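Long-range contact in enterotoxin type A (Staphylococcus aureus, PDB 1DYQ), which acts in its native form as a superantigen that binds MHC class II, partly through a zinc ion, and T-cell receptors: residues L130-V144 with L156-Y168. The protein carries 3 engineered substitutions. Residues are numbered along the deposited sequence; the frame is centred on the assembly and turned at random.
Sequences LWLDGKQNTVPLETV and LDLQARRYLQEKY
Tyr168 and Asn137 form the direct hydrogen bond of this contact, Tyr168 OH donating to Asn137 OD1 over 2.8 Å. The hydroxyl lies in the plane of the amide carbonyl, on a lone pair of OD1, with a C=O...O angle of 119°. Amide and ring are nearly coplanar, 10° apart, and OD1 sits at the edge of the ring. The amide nitrogen turns back on the preceding residue: ND2 donates to Gln136 O from above the carbonyl plane. A water joins the two tyrosines: it donates to Tyr168 OH (2.7 Å) and to Thr138 O, and lies in the ring plane of Tyr163 at 2.6 Å from Tyr163 OH. Another water donates to both Thr143 O and Gln159 O, bridging loop and helix backbones.

Helix 153-168 is the long helix of the C-terminal beta-grasp domain, packed across its mixed sheet; here it meets the hairpin of strands 119-132 and 135-137, closed by a type I' turn, and the loop leading on to strand 145-148.

Among the apolar contacts, Leu130 spreads its two methyls, CD1 against Leu164 CD2 at 3.8 Å and CD2 towards the phenol end of Tyr168, while Leu132 CD2 comes obliquely to Tyr168 CE1. With CG anti to the backbone N (chi1 171°), the Tyr163 ring reaches from the helix to the loop, where Thr143 CG2 touches CG at 3.5 Å and Val139 CG1 approaches CE2. Thr143 OG1 lies over one ring face, toward its rim, and donates to Pro140 O, which also accepts from Thr143 N. Val144 divides its branches: CG1 meets Leu156 CD2 (3.7 Å), and CG2 rests against Ala160. Beside it, Gln159 OE1 accepts from Lys145 N.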
loop_
_atom_site.group_PDB
_atom_site.type_symbol
_atom_site.label_atom_id
_atom_site.label_comp_id
_atom_site.label_asym_id
_atom_site.label_seq_id
_atom_site.Cartn_x
_atom_site.Cartn_y
_atom_site.Cartn_z
ATOM N N LEU A 130 16.415 -8.101 4.389
ATOM C CA LEU A 130 15.750 -9.084 3.543
ATOM C C LEU A 130 16.492 -10.433 3.614
ATOM O O LEU A 130 17.703 -10.465 3.396
ATOM C CB LEU A 130 15.662 -8.614 2.100
ATOM C CG LEU A 130 14.825 -9.480 1.151
ATOM C CD1 LEU A 130 14.185 -8.599 0.083
ATOM C CD2 LEU A 130 15.714 -10.510 0.425
ATOM N N TRP A 131 15.747 -11.472 3.854
ATOM C CA TRP A 131 16.292 -12.840 3.826
ATOM C C TRP A 131 15.596 -13.621 2.706
ATOM O O TRP A 131 14.372 -13.516 2.564
ATOM C CB TRP A 131 16.097 -13.529 5.155
ATOM C CG TRP A 131 16.913 -12.982 6.290
ATOM C CD1 TRP A 131 18.160 -13.389 6.658
ATOM C CD2 TRP A 131 16.527 -11.969 7.226
ATOM N NE1 TRP A 131 18.586 -12.687 7.759
ATOM C CE2 TRP A 131 17.588 -11.815 8.148
ATOM C CE3 TRP A 131 15.383 -11.184 7.407
ATOM C CZ2 TRP A 131 17.555 -10.901 9.176
ATOM C CZ3 TRP A 131 15.347 -10.272 8.438
ATOM C CH2 TRP A 131 16.435 -10.134 9.331
ATOM N N LEU A 132 16.376 -14.363 1.938
ATOM C CA LEU A 132 15.816 -15.263 0.914
ATOM C C LEU A 132 16.246 -16.705 1.248
ATOM O O LEU A 132 17.461 -16.972 1.254
ATOM C CB LEU A 132 16.297 -14.875 -0.450
ATOM C CG LEU A 132 16.027 -15.845 -1.621
ATOM C CD1 LEU A 132 14.522 -15.892 -1.894
ATOM C CD2 LEU A 132 16.790 -15.363 -2.843
ATOM N N ASP A 133 15.316 -17.532 1.638
ATOM C CA ASP A 133 15.635 -18.895 2.111
ATOM C C ASP A 133 16.663 -18.824 3.227
ATOM O O ASP A 133 17.620 -19.603 3.290
ATOM C CB ASP A 133 16.110 -19.774 0.970
ATOM C CG ASP A 133 15.018 -20.046 -0.068
ATOM O OD1 ASP A 133 13.890 -20.371 0.336
ATOM O OD2 ASP A 133 15.335 -19.935 -1.267
ATOM N N GLY A 134 16.487 -17.856 4.135
ATOM C CA GLY A 134 17.335 -17.660 5.265
ATOM C C GLY A 134 18.601 -16.887 5.041
ATOM O O GLY A 134 19.296 -16.576 6.056
ATOM N N LYS A 135 19.012 -16.599 3.833
ATOM C CA LYS A 135 20.275 -15.883 3.592
ATOM C C LYS A 135 20.004 -14.405 3.376
ATOM O O LYS A 135 19.187 -14.063 2.508
ATOM C CB LYS A 135 21.011 -16.489 2.408
ATOM C CG LYS A 135 22.016 -15.612 1.714
ATOM C CD LYS A 135 23.089 -15.084 2.648
ATOM C CE LYS A 135 24.106 -14.235 1.881
ATOM N NZ LYS A 135 25.094 -15.111 1.181
ATOM N N GLN A 136 20.685 -13.535 4.115
ATOM C CA GLN A 136 20.473 -12.097 3.908
ATOM C C GLN A 136 20.903 -11.667 2.518
ATOM O O GLN A 136 21.934 -12.113 1.978
ATOM C CB GLN A 136 21.166 -11.285 4.987
ATOM C CG GLN A 136 20.789 -9.806 4.995
ATOM C CD GLN A 136 20.945 -9.164 6.353
ATOM O OE1 GLN A 136 21.623 -9.693 7.239
ATOM N NE2 GLN A 136 20.304 -8.014 6.556
ATOM N N ASN A 137 20.096 -10.820 1.880
ATOM C CA ASN A 137 20.447 -10.215 0.603
ATOM C C ASN A 137 20.537 -8.687 0.812
ATOM O O ASN A 137 19.676 -8.136 1.509
ATOM C CB ASN A 137 19.443 -10.484 -0.489
ATOM C CG ASN A 137 19.397 -11.860 -1.072
ATOM O OD1 ASN A 137 18.500 -12.166 -1.886
ATOM N ND2 ASN A 137 20.334 -12.728 -0.722
ATOM N N THR A 138 21.474 -8.048 0.156
ATOM C CA THR A 138 21.618 -6.604 0.231
ATOM C C THR A 138 20.443 -5.906 -0.476
ATOM O O THR A 138 19.971 -6.402 -1.488
ATOM C CB THR A 138 22.918 -6.131 -0.464
ATOM O OG1 THR A 138 24.021 -6.912 0.013
ATOM C CG2 THR A 138 23.175 -4.664 -0.153
ATOM N N VAL A 139 19.917 -4.868 0.166
ATOM C CA VAL A 139 18.852 -4.063 -0.462
ATOM C C VAL A 139 19.312 -2.598 -0.466
ATOM O O VAL A 139 19.666 -2.081 0.592
ATOM C CB VAL A 139 17.531 -4.152 0.328
ATOM C CG1 VAL A 139 16.447 -3.347 -0.412
ATOM C CG2 VAL A 139 17.085 -5.581 0.524
ATOM N N PRO A 140 19.328 -1.975 -1.625
ATOM C CA PRO A 140 19.727 -0.570 -1.726
ATOM C C PRO A 140 18.990 0.283 -0.705
ATOM O O PRO A 140 17.765 0.216 -0.580
ATOM C CB PRO A 140 19.368 -0.186 -3.138
ATOM C CG PRO A 140 19.296 -1.457 -3.906
ATOM C CD PRO A 140 18.853 -2.512 -2.914
ATOM N N LEU A 141 19.715 1.165 -0.015
ATOM C CA LEU A 141 19.118 1.985 1.031
ATOM C C LEU A 141 18.047 2.922 0.521
ATOM O O LEU A 141 17.118 3.247 1.299
ATOM C CB LEU A 141 20.212 2.739 1.798
ATOM C CG LEU A 141 19.824 3.428 3.097
ATOM C CD1 LEU A 141 19.235 2.454 4.103
ATOM C CD2 LEU A 141 21.029 4.151 3.706
ATOM N N GLU A 142 18.044 3.314 -0.746
ATOM C CA GLU A 142 17.035 4.196 -1.280
ATOM C C GLU A 142 15.754 3.468 -1.698
ATOM O O GLU A 142 14.884 4.131 -2.281
ATOM C CB GLU A 142 17.513 4.964 -2.519
ATOM C CG GLU A 142 18.974 5.151 -2.709
ATOM C CD GLU A 142 19.730 3.897 -3.107
ATOM O OE1 GLU A 142 19.494 3.360 -4.210
ATOM O OE2 GLU A 142 20.566 3.451 -2.289
ATOM N N THR A 143 15.672 2.166 -1.535
ATOM C CA THR A 143 14.527 1.402 -2.020
ATOM C C THR A 143 13.198 1.879 -1.458
ATOM O O THR A 143 12.225 2.012 -2.216
ATOM C CB THR A 143 14.703 -0.100 -1.690
ATOM O OG1 THR A 143 15.926 -0.548 -2.323
ATOM C CG2 THR A 143 13.551 -0.899 -2.218
ATOM N N VAL A 144 13.105 2.064 -0.163
ATOM C CA VAL A 144 11.891 2.608 0.469
ATOM C C VAL A 144 12.252 3.904 1.164
ATOM O O VAL A 144 13.206 3.921 1.971
ATOM C CB VAL A 144 11.268 1.628 1.453
ATOM C CG1 VAL A 144 10.081 2.255 2.182
ATOM C CG2 VAL A 144 10.826 0.358 0.725
ATOM N N LEU A 156 4.681 2.736 2.435
ATOM C CA LEU A 156 5.883 1.895 2.579
ATOM C C LEU A 156 5.713 0.555 1.878
ATOM O O LEU A 156 6.662 0.127 1.174
ATOM C CB LEU A 156 6.155 1.624 4.064
ATOM C CG LEU A 156 6.355 2.878 4.935
ATOM C CD1 LEU A 156 6.586 2.443 6.372
ATOM C CD2 LEU A 156 7.483 3.741 4.411
ATOM N N ASP A 157 4.552 -0.052 1.967
ATOM C CA ASP A 157 4.310 -1.369 1.361
ATOM C C ASP A 157 4.283 -1.298 -0.142
ATOM O O ASP A 157 4.838 -2.158 -0.833
ATOM C CB ASP A 157 2.999 -1.913 1.950
ATOM C CG ASP A 157 2.803 -3.400 1.777
ATOM O OD1 ASP A 157 3.821 -4.120 1.571
ATOM O OD2 ASP A 157 1.649 -3.873 1.845
ATOM N N LEU A 158 3.713 -0.236 -0.738
ATOM C CA LEU A 158 3.759 -0.081 -2.192
ATOM C C LEU A 158 5.206 -0.024 -2.675
ATOM O O LEU A 158 5.571 -0.630 -3.685
ATOM C CB LEU A 158 2.996 1.192 -2.600
ATOM C CG LEU A 158 1.469 1.083 -2.477
ATOM C CD1 LEU A 158 0.857 2.495 -2.687
ATOM C CD2 LEU A 158 0.922 0.107 -3.512
ATOM N N GLN A 159 6.046 0.743 -1.965
ATOM C CA GLN A 159 7.429 0.879 -2.403
ATOM C C GLN A 159 8.164 -0.460 -2.230
ATOM O O GLN A 159 8.873 -0.838 -3.181
ATOM C CB GLN A 159 8.178 1.964 -1.662
ATOM C CG GLN A 159 7.688 3.390 -1.933
ATOM C CD GLN A 159 8.474 4.354 -1.014
ATOM O OE1 GLN A 159 9.639 4.606 -1.291
ATOM N NE2 GLN A 159 7.792 4.858 -0.020
ATOM N N ALA A 160 7.923 -1.122 -1.126
ATOM C CA ALA A 160 8.650 -2.403 -0.894
ATOM C C ALA A 160 8.261 -3.462 -1.886
ATOM O O ALA A 160 9.126 -4.087 -2.522
ATOM C CB ALA A 160 8.421 -2.883 0.533
ATOM N N ARG A 161 6.938 -3.620 -2.142
ATOM C CA ARG A 161 6.530 -4.659 -3.082
ATOM C C ARG A 161 6.864 -4.348 -4.503
ATOM O O ARG A 161 7.106 -5.280 -5.292
ATOM C CB ARG A 161 5.028 -4.976 -2.905
ATOM C CG ARG A 161 4.684 -5.397 -1.489
ATOM C CD ARG A 161 3.419 -6.261 -1.489
ATOM N NE ARG A 161 2.736 -6.190 -0.238
ATOM C CZ ARG A 161 1.676 -6.899 0.147
ATOM N NH1 ARG A 161 1.198 -7.865 -0.625
ATOM N NH2 ARG A 161 1.087 -6.635 1.307
ATOM N N ARG A 162 7.001 -3.077 -4.912
ATOM C CA ARG A 162 7.414 -2.748 -6.259
ATOM C C ARG A 162 8.863 -3.256 -6.495
ATOM O O ARG A 162 9.107 -3.911 -7.482
ATOM C CB ARG A 162 7.381 -1.251 -6.553
ATOM C CG ARG A 162 7.846 -0.901 -7.965
ATOM C CD ARG A 162 7.632 0.602 -8.251
ATOM N NE ARG A 162 6.198 0.817 -8.443
ATOM C CZ ARG A 162 5.517 0.512 -9.527
ATOM N NH1 ARG A 162 6.092 0.009 -10.596
ATOM N NH2 ARG A 162 4.184 0.680 -9.511
ATOM N N TYR A 163 9.667 -3.078 -5.441
ATOM C CA TYR A 163 11.059 -3.603 -5.515
ATOM C C TYR A 163 11.041 -5.118 -5.515
ATOM O O TYR A 163 11.836 -5.718 -6.300
ATOM C CB TYR A 163 11.839 -3.065 -4.306
ATOM C CG TYR A 163 13.220 -3.725 -4.172
ATOM C CD1 TYR A 163 14.249 -3.368 -5.004
ATOM C CD2 TYR A 163 13.388 -4.708 -3.212
ATOM C CE1 TYR A 163 15.499 -3.987 -4.877
ATOM C CE2 TYR A 163 14.636 -5.351 -3.103
ATOM C CZ TYR A 163 15.651 -4.964 -3.926
ATOM O OH TYR A 163 16.899 -5.574 -3.788
ATOM N N LEU A 164 10.200 -5.771 -4.747
ATOM C CA LEU A 164 10.160 -7.240 -4.746
ATOM C C LEU A 164 9.778 -7.759 -6.115
ATOM O O LEU A 164 10.267 -8.802 -6.550
ATOM C CB LEU A 164 9.277 -7.804 -3.667
ATOM C CG LEU A 164 9.639 -7.437 -2.217
ATOM C CD1 LEU A 164 8.665 -8.029 -1.233
ATOM C CD2 LEU A 164 11.090 -7.897 -1.922
ATOM N N GLN A 165 8.847 -7.081 -6.791
ATOM C CA GLN A 165 8.514 -7.515 -8.163
ATOM C C GLN A 165 9.695 -7.329 -9.082
ATOM O O GLN A 165 10.028 -8.247 -9.870
ATOM C CB GLN A 165 7.289 -6.673 -8.651
ATOM C CG GLN A 165 6.845 -7.130 -10.052
ATOM C CD GLN A 165 6.362 -8.568 -10.044
ATOM O OE1 GLN A 165 5.696 -9.060 -9.161
ATOM N NE2 GLN A 165 6.761 -9.276 -11.122
ATOM N N GLU A 166 10.364 -6.210 -9.066
ATOM C CA GLU A 166 11.458 -5.885 -9.939
ATOM C C GLU A 166 12.663 -6.816 -9.724
ATOM O O GLU A 166 13.238 -7.291 -10.703
ATOM C CB GLU A 166 11.937 -4.436 -9.700
ATOM C CG GLU A 166 12.949 -4.008 -10.780
ATOM C CD GLU A 166 12.269 -4.013 -12.149
ATOM O OE1 GLU A 166 11.346 -3.200 -12.332
ATOM O OE2 GLU A 166 12.626 -4.859 -12.990
ATOM N N LYS A 167 12.984 -7.052 -8.468
ATOM C CA LYS A 167 14.197 -7.835 -8.150
ATOM C C LYS A 167 13.935 -9.309 -8.122
ATOM O O LYS A 167 14.806 -10.087 -8.629
ATOM C CB LYS A 167 14.780 -7.332 -6.830
ATOM C CG LYS A 167 15.980 -8.126 -6.319
ATOM C CD LYS A 167 17.226 -7.779 -7.118
ATOM C CE LYS A 167 18.476 -8.316 -6.419
ATOM N NZ LYS A 167 19.702 -7.701 -7.027
ATOM N N TYR A 168 12.851 -9.792 -7.566
ATOM C CA TYR A 168 12.556 -11.192 -7.415
ATOM C C TYR A 168 11.391 -11.704 -8.237
ATOM O O TYR A 168 11.086 -12.914 -8.158
ATOM C CB TYR A 168 12.276 -11.524 -5.923
ATOM C CG TYR A 168 13.450 -11.167 -5.039
ATOM C CD1 TYR A 168 14.521 -12.055 -4.942
ATOM C CD2 TYR A 168 13.546 -9.940 -4.394
ATOM C CE1 TYR A 168 15.627 -11.729 -4.168
ATOM C CE2 TYR A 168 14.650 -9.609 -3.642
ATOM C CZ TYR A 168 15.691 -10.518 -3.537
ATOM O OH TYR A 168 16.798 -10.187 -2.788
HETATM O O HOH W 1 17.394 -7.645 -2.312
HETATM O O HOH W 2 10.755 4.617 -3.792
HETATM O O HOH W 3 10.730 0.824 -4.436
#